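PDB 5CEC: Bd3459 from Bdellovibrio bacteriovorus, which probably acts as a serine-type D-Ala-D-Ala peptidase of the S13 family in a bacterial predator, and is bound here by the ankyrin-repeat immunity protein Bd3460. Local coordinates for residues Ile71-Thr76 / Tyr254-Leu259; Tyr315-Ser320 / Tyr326-Val331; Ala351-Ala356 / Gln408-Asn413; Gly369-Lys374 / Ile378-Leu383. The protein carries 1 engineered substitution. All coordinates share one frame; numbering follows the deposited sequence.

Contact 1 of 4, residues Ile71-Thr76 / Tyr254-Leu259; sequences ISKVVT and YIADNL
Lys73 lays its aliphatic chain alongside the methyl group of Ala256. CG and CE of Lys73 each approach Ala256 CB to 3.8 Å, with CD between them slightly farther off, so three successive methylenes pass over one small side chain. Later in the same helix, the CG2 methyl of Thr76 sits 3.7 Å from the carbonyl oxygen Ala256 O. The same methyl meets Leu259, at 4.0 Å from Leu259 CB. With OG1 at chi1 -56° this methyl falls anti to the Thr76 backbone N, and OG1 itself is given to the carbonyl of Gly289. With alanine as the closest residue, the backbones come near: Lys73 CA and Ala256 CA are 6.2 Å apart, and the two short helical segments run at 45° to each other.

Polar partners fix the lysine end. The chain, extended as far as CE, bends at chi4 (70°), and NZ is hydrogen-bonded to Ser70 OG, Asn253 OD1 and Ser290 O. Asp257 holds the same 289-290 loop through Ser290 OG, while its second oxygen takes Thr161 OG1. Helix 240-250 packs on the contact with Asn248 and, as apolar cover, Met247 and Leu244.

Ser70 and Lys73 at a helix start, with Asn253 on the lysine, are consistent with the SxxK and SxN motifs of penicillin-binding peptidases; a sulfate ion, probably from the crystallisation liquor, lies about 5 Å from the lysine side chain. The contact itself is purely van der Waals: the hydrocarbon part of Lys73 is steadied against Ala256, while three oxygens grip and orient its amine.

Contact 2 of 4, residues Tyr315-Ser320 / Tyr326-Val331; sequences YSLDKS and YDLSDV
Leu328 folds back onto Leu317 and Asp318 in a mainly apolar contact, where the loop after helix 307-322 turns against the helix it has just left, before strand 333-334. Leu328 CD2 does most of the touching: it lies 3.7 Å from Leu317 CD2 and equally close to Leu317 CG, the two leucine side chains meeting at a slant. Val331 adds CG2 at a looser 4.3 Å from Leu317 CD2. Leu317 carries CG anti to its backbone N (chi1 178°), which brings its CD2 up to Leu328 CD2. Its side chain packs also on Val74, Thr77 and Val81 of helix 72-84, so the leucine joins this loop to a second helix.

On the adjoining flank the carboxylate of Asp318 stands across the Leu328 side chain, with Asp318 OD1 3.8 Å from Leu328 CG. A water bridges the segments here: it donates to Asp318 OD1 at 2.7 Å and accepts from Leu328 N at 2.9 Å. The other oxygen, Asp318 OD2, is bonded to the hydroxyl of Tyr379 and lies close to the carboxylate of Glu377.

The loop is held in shape from within. Asp327 N makes a nearly straight bond (172°) to Asp330 OD2, met on its anti side, while Asp330 N returns to Asp327 O.

The leucines supply the cohesion, and the water lets a buried backbone N-H reach a carboxylate too distant for a direct bond. The proximity of Glu377 could raise the proton affinity of one of the two acids, a tendency that the Tyr379 hydroxyl and the water would oppose at Asp318.

Contact 3 of 4, residues Ala351-Ala356 / Gln408-Asn413; sequences AGSTTA and QLINQN
Ser353 and Ile410 mark the closest backbone approach, and even there their CA atoms stand 9.1 Å apart, so a single long side chain does the bridging. Segment 351-356 passes from a turn, with Gly352 at a positive phi of 76°, into a strand at Thr354; segment 408-413 is the last turn of helix 394-411 and the start of its exit.

Ile410 reaches over with its terminal methyl. Its chain is extended at chi2 (166°), which carries CD1 to 3.8 Å from Thr354 OG1 and 3.9 Å from Ser353 OG. The methyl meets these two hydroxyls and also Val371. The serine hydroxyl has its main partner in the carbonyl of Val349, and weak bonds run from both hydroxyls to Met350 O. Past the helix end, Asn413 folds its amide back: ND2 lies 2.9 Å from Leu409 O, nearly straight at 170° and within the plane of the amide, which occupies a carbonyl of the final turn.

Val371, on the neighbouring strand 364-373, also touches Thr354, and Phe380 of strand 376-385 meets Thr354 and Leu409. By backbone bonds Thr355 joins Ser370, Ser353, just before the strand, joins Ser372, and Thr354 joins Ala335. The helix therefore packs on the large antiparallel sheet here, while on its outer side Asn411 and Gln408 bond to backbone carbonyls of Arg173 and Ala207 of the Bd3460 chain.

Contact 4 of 4, residues Gly369-Lys374 / Ile378-Leu383; sequences GSVSTK and IYFAVL
Phe380 has CG between its backbone N and carbonyl carbon (chi1 74°), a rotation that swings the ring back over Gly369 on the neighbouring strand. Gly369 N lies 3.6 Å above one ring face, toward the rim, and Phe380 CE2 comes to 3.4 Å from Gly369 C. Gly369 has a backbone conformation that glycine readily adopts, and the ring packs directly on its peptide.

The two strands pair antiparallel, strongly twisted, with 136° between their directions. Gly369 and Phe380 form one hydrogen-bonded pair, Phe380 N reaching Gly369 O at 2.8 Å. Val371 and Ile378 form the next, Val371 N to Ile378 O likewise 2.8 Å. Between them the non-hydrogen-bonded pair Ser370-Tyr379 turns to the opposite face of the sheet, where Ser370 CB approaches the tyrosine ring obliquely.

On the Phe380 face Val371 splits its methyls: CG1 is 3.8 Å from Phe380 CE2, and CG2 is 3.8 Å from Ile378 CB. Thr373 CG2 then meets Ile378 CD1 at 3.9 Å, near the hairpin turn.

Four backbone bonds set the register of this hairpin, while the phenyl ring shields the glycine peptide and presents hydrocarbon to helix 394-411.

Overall arrangement
From the N terminus, contact 1 comes first: segments 71-76 and 254-259 meet across 177 intervening residues, an excursion that includes most of the mixed sheet. Contact 2 follows in series and closes a tight loop after helix 307-322. Contact 3 then joins strand 354-361 to helix 394-411, and contact 4, the hairpin of strands 364-373 and 376-385, is nested inside its loop; none cross. Contacts 3 and 4 share the large antiparallel sheet, their centres about 6 Å apart. Contact 2 touches all three others: contact 1 through Leu317 on Val74, contact 3 through Thr355 and contact 4 through Tyr379. Ile71 on Leu383 links contact 1 directly to contact 4.

Contact 1 of 4, residues Ile71-Thr76 / Tyr254-Leu259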
# COMPACT_ATOMS: atom_id res chain seq x y z
N ILE A 71 8.61 1.92 -3.44
CA ILE A 71 8.70 1.71 -4.90
C ILE A 71 9.67 0.59 -5.25
O ILE A 71 9.58 0.01 -6.34
CB ILE A 71 8.92 2.98 -5.72
CG1 ILE A 71 10.37 3.49 -5.63
CG2 ILE A 71 7.87 4.01 -5.38
CD1 ILE A 71 10.64 4.71 -6.50
N SER A 72 10.51 0.20 -4.30
CA SER A 72 11.25 -1.05 -4.42
C SER A 72 10.37 -2.23 -4.85
O SER A 72 10.81 -3.15 -5.52
CB SER A 72 11.87 -1.45 -3.07
OG SER A 72 12.87 -0.57 -2.66
N LYS A 73 9.12 -2.22 -4.38
CA LYS A 73 8.20 -3.35 -4.69
C LYS A 73 7.91 -3.48 -6.18
O LYS A 73 7.59 -4.57 -6.62
CB LYS A 73 6.93 -3.25 -3.85
CG LYS A 73 7.17 -3.30 -2.35
CD LYS A 73 5.88 -3.37 -1.57
CE LYS A 73 6.10 -3.59 -0.10
NZ LYS A 73 6.69 -2.42 0.59
N VAL A 74 8.04 -2.39 -6.93
CA VAL A 74 7.87 -2.49 -8.38
C VAL A 74 9.04 -3.27 -9.01
O VAL A 74 8.86 -4.01 -9.97
CB VAL A 74 7.70 -1.12 -9.04
CG1 VAL A 74 7.47 -1.30 -10.53
CG2 VAL A 74 6.52 -0.35 -8.45
N VAL A 75 10.23 -3.11 -8.44
CA VAL A 75 11.40 -3.87 -8.91
C VAL A 75 11.22 -5.35 -8.59
O VAL A 75 11.43 -6.23 -9.44
CB VAL A 75 12.70 -3.33 -8.29
CG1 VAL A 75 13.89 -4.03 -8.91
CG2 VAL A 75 12.84 -1.82 -8.56
N THR A 76 10.76 -5.63 -7.37
CA THR A 76 10.45 -7.04 -6.99
C THR A 76 9.36 -7.63 -7.92
O THR A 76 9.44 -8.80 -8.28
CB THR A 76 10.06 -7.07 -5.52
OG1 THR A 76 11.13 -6.48 -4.76
CG2 THR A 76 9.78 -8.48 -5.04
N TYR A 254 5.37 -8.10 3.73
CA TYR A 254 5.48 -9.55 3.86
C TYR A 254 5.53 -10.23 2.51
O TYR A 254 6.40 -11.12 2.26
CB TYR A 254 4.31 -10.14 4.71
CG TYR A 254 4.33 -11.64 4.79
CD1 TYR A 254 5.05 -12.32 5.78
CD2 TYR A 254 3.67 -12.42 3.85
CE1 TYR A 254 5.09 -13.69 5.84
CE2 TYR A 254 3.70 -13.80 3.92
CZ TYR A 254 4.40 -14.45 4.90
OH TYR A 254 4.48 -15.81 4.94
N ILE A 255 4.60 -9.83 1.63
CA ILE A 255 4.58 -10.44 0.31
C ILE A 255 5.89 -10.12 -0.44
O ILE A 255 6.50 -10.99 -1.06
CB ILE A 255 3.37 -10.01 -0.54
CG1 ILE A 255 2.04 -10.35 0.17
CG2 ILE A 255 3.38 -10.65 -1.92
CD1 ILE A 255 0.81 -9.77 -0.50
N ALA A 256 6.28 -8.85 -0.39
CA ALA A 256 7.44 -8.41 -1.19
C ALA A 256 8.72 -9.12 -0.70
O ALA A 256 9.54 -9.56 -1.52
CB ALA A 256 7.61 -6.91 -1.09
N ASP A 257 8.92 -9.15 0.61
CA ASP A 257 10.14 -9.74 1.16
C ASP A 257 10.19 -11.24 0.89
O ASP A 257 11.23 -11.77 0.54
CB ASP A 257 10.29 -9.41 2.66
CG ASP A 257 10.62 -7.97 2.90
OD1 ASP A 257 11.41 -7.41 2.11
OD2 ASP A 257 10.15 -7.41 3.91
N ASN A 258 9.04 -11.91 0.97
CA ASN A 258 9.03 -13.32 0.70
C ASN A 258 9.23 -13.66 -0.77
O ASN A 258 9.87 -14.64 -1.07
CB ASN A 258 7.79 -14.01 1.29
CG ASN A 258 8.00 -14.31 2.76
OD1 ASN A 258 8.68 -15.28 3.09
ND2 ASN A 258 7.52 -13.43 3.64
N LEU A 259 8.68 -12.84 -1.67
CA LEU A 259 8.97 -13.05 -3.09
C LEU A 259 10.48 -12.92 -3.33
O LEU A 259 11.06 -13.73 -4.03
CB LEU A 259 8.22 -12.06 -3.97
CG LEU A 259 6.74 -12.36 -4.20
CD1 LEU A 259 6.06 -11.19 -4.84
CD2 LEU A 259 6.53 -13.64 -5.02

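Contact 2 of 4, residues Tyr315-Ser320 / Tyr326-Val331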
# COMPACT_ATOMS: atom_id res chain seq x y z
N TYR A 315 9.51 0.27 -17.97
CA TYR A 315 9.52 -0.14 -19.38
C TYR A 315 9.54 -1.65 -19.51
O TYR A 315 8.74 -2.25 -20.26
CB TYR A 315 10.73 0.44 -20.09
CG TYR A 315 10.83 -0.01 -21.50
CD1 TYR A 315 11.44 -1.21 -21.83
CD2 TYR A 315 10.27 0.75 -22.51
CE1 TYR A 315 11.52 -1.63 -23.14
CE2 TYR A 315 10.32 0.34 -23.82
CZ TYR A 315 10.95 -0.86 -24.16
OH TYR A 315 11.03 -1.31 -25.42
N SER A 316 10.43 -2.28 -18.75
CA SER A 316 10.60 -3.73 -18.79
C SER A 316 9.40 -4.49 -18.23
O SER A 316 9.02 -5.53 -18.76
CB SER A 316 11.90 -4.15 -18.09
OG SER A 316 13.03 -3.66 -18.78
N LEU A 317 8.81 -3.99 -17.13
CA LEU A 317 7.64 -4.60 -16.56
C LEU A 317 6.48 -4.54 -17.54
O LEU A 317 5.75 -5.53 -17.72
CB LEU A 317 7.31 -3.92 -15.23
CG LEU A 317 6.05 -4.43 -14.52
CD1 LEU A 317 6.10 -5.93 -14.24
CD2 LEU A 317 5.88 -3.68 -13.22
N ASP A 318 6.26 -3.35 -18.10
CA ASP A 318 5.20 -3.17 -19.09
C ASP A 318 5.39 -4.15 -20.26
O ASP A 318 4.43 -4.78 -20.73
CB ASP A 318 5.17 -1.72 -19.57
CG ASP A 318 3.77 -1.19 -19.84
OD1 ASP A 318 2.76 -1.90 -19.65
OD2 ASP A 318 3.71 -0.01 -20.27
N LYS A 319 6.63 -4.30 -20.72
CA LYS A 319 6.93 -5.16 -21.87
C LYS A 319 6.59 -6.61 -21.53
O LYS A 319 5.91 -7.29 -22.31
CB LYS A 319 8.39 -5.06 -22.28
CG LYS A 319 8.73 -5.92 -23.50
CD LYS A 319 10.18 -5.73 -23.86
CE LYS A 319 10.57 -6.61 -25.02
NZ LYS A 319 12.02 -6.48 -25.35
N SER A 320 7.02 -7.07 -20.35
CA SER A 320 6.77 -8.45 -19.95
C SER A 320 5.27 -8.72 -19.74
O SER A 320 4.76 -9.77 -20.15
CB SER A 320 7.57 -8.79 -18.70
OG SER A 320 8.99 -8.74 -18.96
N TYR A 326 -1.42 -8.17 -20.61
CA TYR A 326 -1.69 -7.44 -19.39
C TYR A 326 -1.13 -6.02 -19.45
O TYR A 326 -0.29 -5.71 -20.29
CB TYR A 326 -1.15 -8.15 -18.16
CG TYR A 326 -1.76 -9.51 -17.92
CD1 TYR A 326 -3.13 -9.64 -17.77
CD2 TYR A 326 -0.98 -10.65 -17.76
CE1 TYR A 326 -3.71 -10.86 -17.52
CE2 TYR A 326 -1.55 -11.88 -17.48
CZ TYR A 326 -2.93 -11.98 -17.37
OH TYR A 326 -3.57 -13.16 -17.09
N ASP A 327 -1.60 -5.19 -18.53
CA ASP A 327 -1.21 -3.78 -18.39
C ASP A 327 -0.61 -3.59 -16.98
O ASP A 327 -0.74 -4.46 -16.08
CB ASP A 327 -2.47 -2.85 -18.45
CG ASP A 327 -3.21 -2.87 -19.78
OD1 ASP A 327 -2.62 -3.18 -20.81
OD2 ASP A 327 -4.40 -2.53 -19.77
N LEU A 328 0.04 -2.45 -16.75
CA LEU A 328 0.57 -2.16 -15.41
C LEU A 328 -0.56 -2.22 -14.36
O LEU A 328 -0.31 -2.65 -13.23
CB LEU A 328 1.30 -0.83 -15.38
CG LEU A 328 2.67 -0.76 -16.07
CD1 LEU A 328 3.21 0.64 -16.10
CD2 LEU A 328 3.66 -1.71 -15.41
N SER A 329 -1.79 -1.85 -14.75
CA SER A 329 -2.94 -1.90 -13.82
C SER A 329 -3.34 -3.32 -13.38
O SER A 329 -4.14 -3.45 -12.48
CB SER A 329 -4.14 -1.23 -14.45
OG SER A 329 -4.53 -1.93 -15.62
N ASP A 330 -2.79 -4.35 -14.02
CA ASP A 330 -2.98 -5.71 -13.54
C ASP A 330 -2.11 -6.09 -12.36
O ASP A 330 -2.35 -7.09 -11.73
CB ASP A 330 -2.87 -6.70 -14.69
CG ASP A 330 -3.95 -6.49 -15.73
OD1 ASP A 330 -5.13 -6.52 -15.35
OD2 ASP A 330 -3.63 -6.27 -16.90
N VAL A 331 -1.09 -5.29 -12.08
CA VAL A 331 -0.21 -5.56 -10.96
C VAL A 331 0.09 -4.36 -10.04
O VAL A 331 0.70 -4.56 -9.00
CB VAL A 331 1.13 -6.19 -11.40
CG1 VAL A 331 0.89 -7.50 -12.16
CG2 VAL A 331 1.97 -5.22 -12.23
O HOH W 1 0.47 -0.66 -18.99

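Contact 3 of 4, residues Ala351-Ala356 / Gln408-Asn413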
# COMPACT_ATOMS: atom_id res chain seq x y z
N ALA A 351 -6.62 10.98 -11.11
CA ALA A 351 -7.70 10.03 -10.87
C ALA A 351 -8.06 9.34 -12.17
O ALA A 351 -8.39 9.98 -13.14
CB ALA A 351 -8.89 10.74 -10.25
N GLY A 352 -8.00 8.01 -12.15
CA GLY A 352 -8.37 7.19 -13.29
C GLY A 352 -7.38 7.12 -14.43
O GLY A 352 -7.60 6.39 -15.38
N SER A 353 -6.33 7.96 -14.38
CA SER A 353 -5.33 8.03 -15.46
C SER A 353 -3.99 7.44 -15.07
O SER A 353 -3.16 7.18 -15.93
CB SER A 353 -5.09 9.48 -15.84
OG SER A 353 -4.44 10.19 -14.79
N THR A 354 -3.74 7.30 -13.77
CA THR A 354 -2.40 7.09 -13.23
C THR A 354 -2.35 5.75 -12.52
O THR A 354 -3.20 5.45 -11.69
CB THR A 354 -2.06 8.24 -12.30
OG1 THR A 354 -2.09 9.44 -13.07
CG2 THR A 354 -0.68 8.08 -11.69
N THR A 355 -1.33 4.96 -12.86
CA THR A 355 -1.07 3.66 -12.26
C THR A 355 0.22 3.84 -11.51
O THR A 355 1.23 4.17 -12.14
CB THR A 355 -0.95 2.55 -13.31
OG1 THR A 355 -2.11 2.58 -14.17
CG2 THR A 355 -0.84 1.20 -12.71
N ALA A 356 0.26 3.65 -10.20
CA ALA A 356 1.43 4.10 -9.44
C ALA A 356 1.61 3.34 -8.13
O ALA A 356 0.64 2.81 -7.55
CB ALA A 356 1.37 5.58 -9.15
N GLN A 408 1.40 18.16 -13.06
CA GLN A 408 2.02 19.08 -14.03
C GLN A 408 2.45 18.30 -15.27
O GLN A 408 2.24 18.78 -16.40
CB GLN A 408 3.22 19.80 -13.39
CG GLN A 408 3.86 20.87 -14.25
CD GLN A 408 2.90 22.01 -14.60
OE1 GLN A 408 2.12 22.47 -13.78
NE2 GLN A 408 2.95 22.45 -15.84
N LEU A 409 3.06 17.13 -15.06
CA LEU A 409 3.46 16.28 -16.19
C LEU A 409 2.27 15.91 -17.08
O LEU A 409 2.34 15.95 -18.33
CB LEU A 409 4.21 15.03 -15.69
CG LEU A 409 4.62 14.01 -16.75
CD1 LEU A 409 5.63 14.60 -17.74
CD2 LEU A 409 5.20 12.78 -16.08
N ILE A 410 1.16 15.59 -16.45
CA ILE A 410 -0.07 15.29 -17.19
C ILE A 410 -0.58 16.53 -17.96
O ILE A 410 -0.93 16.41 -19.14
CB ILE A 410 -1.16 14.73 -16.22
CG1 ILE A 410 -0.78 13.34 -15.75
CG2 ILE A 410 -2.52 14.69 -16.93
CD1 ILE A 410 -1.59 12.86 -14.58
N ASN A 411 -0.59 17.69 -17.30
CA ASN A 411 -1.01 18.96 -17.90
C ASN A 411 -0.24 19.22 -19.18
O ASN A 411 -0.81 19.64 -20.20
CB ASN A 411 -0.71 20.19 -16.97
CG ASN A 411 -1.63 20.31 -15.77
OD1 ASN A 411 -2.69 19.68 -15.68
ND2 ASN A 411 -1.19 21.17 -14.79
N GLN A 412 1.07 18.97 -19.13
CA GLN A 412 1.97 19.25 -20.24
C GLN A 412 1.89 18.24 -21.37
O GLN A 412 2.49 18.45 -22.44
CB GLN A 412 3.40 19.37 -19.74
CG GLN A 412 3.55 20.61 -18.89
CD GLN A 412 4.89 20.70 -18.20
OE1 GLN A 412 5.59 19.70 -18.03
NE2 GLN A 412 5.26 21.90 -17.81
N ASN A 413 1.09 17.19 -21.18
CA ASN A 413 0.83 16.20 -22.24
C ASN A 413 -0.66 16.12 -22.61
O ASN A 413 -1.18 15.04 -22.95
CB ASN A 413 1.38 14.86 -21.74
CG ASN A 413 2.87 14.80 -21.86
OD1 ASN A 413 3.38 14.55 -22.94
ND2 ASN A 413 3.59 15.09 -20.78

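Contact 4 of 4, residues Gly369-Lys374 / Ile378-Leu383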
# COMPACT_ATOMS: atom_id res chain seq x y z
N GLY A 369 5.38 5.15 -11.70
CA GLY A 369 4.29 4.52 -12.42
C GLY A 369 4.15 5.08 -13.81
O GLY A 369 5.14 5.52 -14.45
N SER A 370 2.92 5.02 -14.29
CA SER A 370 2.57 5.57 -15.58
C SER A 370 1.40 6.52 -15.46
O SER A 370 0.49 6.35 -14.62
CB SER A 370 2.21 4.44 -16.55
OG SER A 370 0.99 3.82 -16.19
N VAL A 371 1.43 7.53 -16.32
CA VAL A 371 0.28 8.39 -16.53
C VAL A 371 -0.24 8.23 -17.95
O VAL A 371 0.56 8.14 -18.89
CB VAL A 371 0.59 9.88 -16.22
CG1 VAL A 371 0.91 10.10 -14.74
CG2 VAL A 371 1.70 10.46 -17.08
N SER A 372 -1.57 8.15 -18.08
CA SER A 372 -2.25 8.05 -19.35
C SER A 372 -2.73 9.46 -19.66
O SER A 372 -3.50 10.05 -18.90
CB SER A 372 -3.41 7.08 -19.26
OG SER A 372 -4.14 7.06 -20.47
N THR A 373 -2.20 10.00 -20.74
CA THR A 373 -2.47 11.38 -21.16
C THR A 373 -3.08 11.42 -22.56
O THR A 373 -3.10 10.40 -23.26
CB THR A 373 -1.17 12.22 -21.11
OG1 THR A 373 -0.32 11.90 -22.22
CG2 THR A 373 -0.39 11.98 -19.80
N LYS A 374 -3.56 12.60 -22.97
CA LYS A 374 -3.98 12.82 -24.36
C LYS A 374 -2.88 12.41 -25.33
O LYS A 374 -3.18 11.87 -26.38
CB LYS A 374 -4.34 14.29 -24.58
CG LYS A 374 -4.94 14.62 -25.95
CD LYS A 374 -5.63 15.98 -25.94
CE LYS A 374 -6.90 15.97 -25.08
NZ LYS A 374 -7.95 16.93 -25.55
N ILE A 378 2.92 7.62 -20.34
CA ILE A 378 4.22 8.17 -19.96
C ILE A 378 4.66 7.54 -18.64
O ILE A 378 3.92 7.57 -17.64
CB ILE A 378 4.20 9.68 -19.81
CG1 ILE A 378 3.63 10.36 -21.06
CG2 ILE A 378 5.59 10.23 -19.49
CD1 ILE A 378 3.39 11.81 -20.87
N TYR A 379 5.87 6.97 -18.59
CA TYR A 379 6.44 6.49 -17.33
C TYR A 379 7.05 7.63 -16.54
O TYR A 379 7.60 8.58 -17.11
CB TYR A 379 7.58 5.47 -17.59
CG TYR A 379 7.17 4.31 -18.46
CD1 TYR A 379 6.09 3.50 -18.12
CD2 TYR A 379 7.85 4.00 -19.64
CE1 TYR A 379 5.70 2.44 -18.90
CE2 TYR A 379 7.47 2.93 -20.43
CZ TYR A 379 6.38 2.17 -20.08
OH TYR A 379 5.99 1.12 -20.88
N PHE A 380 6.94 7.57 -15.21
CA PHE A 380 7.55 8.59 -14.37
C PHE A 380 8.07 7.99 -13.08
O PHE A 380 7.62 6.93 -12.65
CB PHE A 380 6.51 9.69 -14.05
CG PHE A 380 5.47 9.26 -13.05
CD1 PHE A 380 5.71 9.39 -11.70
CD2 PHE A 380 4.28 8.65 -13.46
CE1 PHE A 380 4.77 8.95 -10.78
CE2 PHE A 380 3.37 8.19 -12.55
CZ PHE A 380 3.62 8.35 -11.21
N ALA A 381 8.98 8.72 -12.47
CA ALA A 381 9.41 8.44 -11.10
C ALA A 381 9.79 9.73 -10.42
O ALA A 381 10.44 10.60 -11.03
CB ALA A 381 10.54 7.44 -11.02
N VAL A 382 9.33 9.88 -9.18
CA VAL A 382 9.63 11.07 -8.36
C VAL A 382 10.22 10.61 -7.05
O VAL A 382 9.58 9.84 -6.32
CB VAL A 382 8.37 11.93 -8.07
CG1 VAL A 382 8.76 13.25 -7.42
CG2 VAL A 382 7.54 12.16 -9.31
N LEU A 383 11.45 11.08 -6.77
CA LEU A 383 12.18 10.69 -5.58
C LEU A 383 12.37 11.96 -4.76
O LEU A 383 13.13 12.84 -5.16
CB LEU A 383 13.52 10.05 -5.93
CG LEU A 383 13.45 8.89 -6.92
CD1 LEU A 383 14.86 8.39 -7.23
CD2 LEU A 383 12.60 7.76 -6.42